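Local coordinates for hypothetical bacterial 6-phosphogluconolactonase (Bacteroides fragilis, PDB 3SCY), which is a putative 6-phosphogluconolactonase, which would hydrolyse 6-phosphogluconolactone to 6-phosphogluconate in the pentose phosphate pathway, at residues F311-T314 / Y319-V322. Sequence-based numbering, arbitrary orientation.
Sequences FIIT and YLLV
Ile312 and Leu321 pair through two backbone hydrogen bonds in the antiparallel hairpin formed by the first two strands of a four-stranded blade in a seven-bladed beta-propeller. Ile312 N donates to Leu321 O at 2.9 Å, and Leu321 N returns a straighter bond to Ile312 O at 2.8 Å. Where strand 310-313 gives way to the turn, Thr314 takes over with both its backbone and its side chain: its N donates to Tyr319 O, while its OG1 accepts from Tyr319 N at 3.1 Å, with an N-H...O angle of 168°. The hydroxyl is set for this by a chi1 of 59°, which places OG1 between the backbone N and the carbonyl carbon; CG2 rests 3.9 Å from Leu321 CD1, the two side chains crossing at about a right angle.

On the face bearing Phe311, Ile313 and Leu320, the leucine sits directly across from Ile313, its non-hydrogen-bonded partner, and reaches diagonally to Phe311. CG of Leu320 lies anti to the backbone N (chi1 -170°); CD2 meets Phe311 CD2 at 3.6 Å, while CD1 touches both Phe311 CE2 and Ile313 CG1, 4.0 Å from each. Tyr274 of the adjacent blade covers all three residues, and His265 packs edge-to-face with the Phe311 ring. On the other face Ile312 and Leu321 run alongside one another, Ile312 CG2 4.0 Å from Leu321 CB, against Leu357 of strand 354-360, so the hairpin is packed between two neighbouring blades. Within the turn, the main polar partner of Thr314 OG1 is Asn316 OD1, to which the hydroxyl donates while accepting from Tyr319 N.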
# COMPACT_ATOMS: atom_id res chain seq x y z
N PHE A 311 6.96 3.16 -1.97
CA PHE A 311 8.27 2.97 -1.40
C PHE A 311 8.09 2.07 -0.18
O PHE A 311 6.97 1.69 0.16
CB PHE A 311 8.98 4.31 -1.08
CG PHE A 311 8.36 5.17 -0.02
CD1 PHE A 311 7.34 6.07 -0.34
CD2 PHE A 311 8.83 5.13 1.29
CE1 PHE A 311 6.76 6.87 0.66
CE2 PHE A 311 8.24 5.92 2.29
CZ PHE A 311 7.21 6.79 1.96
N ILE A 312 9.21 1.69 0.46
CA ILE A 312 9.16 0.83 1.64
C ILE A 312 10.39 1.11 2.48
O ILE A 312 11.43 1.53 1.95
CB ILE A 312 9.08 -0.66 1.20
CG1 ILE A 312 8.71 -1.58 2.38
CG2 ILE A 312 10.38 -1.12 0.47
CD1 ILE A 312 8.25 -2.98 1.92
N ILE A 313 10.29 0.86 3.81
CA ILE A 313 11.41 0.97 4.74
C ILE A 313 11.74 -0.46 5.21
O ILE A 313 10.83 -1.23 5.53
CB ILE A 313 11.08 1.92 5.91
CG1 ILE A 313 10.73 3.32 5.37
CG2 ILE A 313 12.25 1.99 6.91
CD1 ILE A 313 10.24 4.30 6.41
N THR A 314 13.03 -0.79 5.29
CA THR A 314 13.41 -2.12 5.78
C THR A 314 13.02 -2.27 7.26
O THR A 314 13.01 -1.27 8.00
CB THR A 314 14.90 -2.35 5.57
OG1 THR A 314 15.66 -1.33 6.26
CG2 THR A 314 15.28 -2.42 4.07
N TYR A 319 17.24 1.24 5.61
CA TYR A 319 17.10 1.70 4.23
C TYR A 319 15.65 2.00 3.86
O TYR A 319 14.70 1.41 4.41
CB TYR A 319 17.64 0.65 3.23
CG TYR A 319 19.12 0.39 3.35
CD1 TYR A 319 20.05 1.29 2.86
CD2 TYR A 319 19.59 -0.78 3.93
CE1 TYR A 319 21.42 1.05 2.97
CE2 TYR A 319 20.95 -1.03 4.06
CZ TYR A 319 21.87 -0.11 3.56
OH TYR A 319 23.24 -0.31 3.67
N LEU A 320 15.51 2.96 2.93
CA LEU A 320 14.25 3.36 2.34
C LEU A 320 14.39 3.19 0.83
O LEU A 320 15.30 3.77 0.20
CB LEU A 320 13.93 4.82 2.74
CG LEU A 320 12.52 5.31 2.40
CD1 LEU A 320 12.08 6.45 3.33
CD2 LEU A 320 12.41 5.74 0.94
N LEU A 321 13.55 2.30 0.27
CA LEU A 321 13.61 1.94 -1.14
C LEU A 321 12.46 2.56 -1.88
O LEU A 321 11.31 2.41 -1.44
CB LEU A 321 13.56 0.42 -1.32
CG LEU A 321 14.74 -0.40 -0.79
CD1 LEU A 321 14.71 -0.55 0.72
CD2 LEU A 321 14.72 -1.81 -1.36
N VAL A 322 12.76 3.28 -2.97
CA VAL A 322 11.75 4.00 -3.75
C VAL A 322 11.56 3.42 -5.15
O VAL A 322 12.50 3.42 -5.94
CB VAL A 322 12.09 5.51 -3.88
CG1 VAL A 322 10.98 6.25 -4.61
CG2 VAL A 322 12.34 6.12 -2.50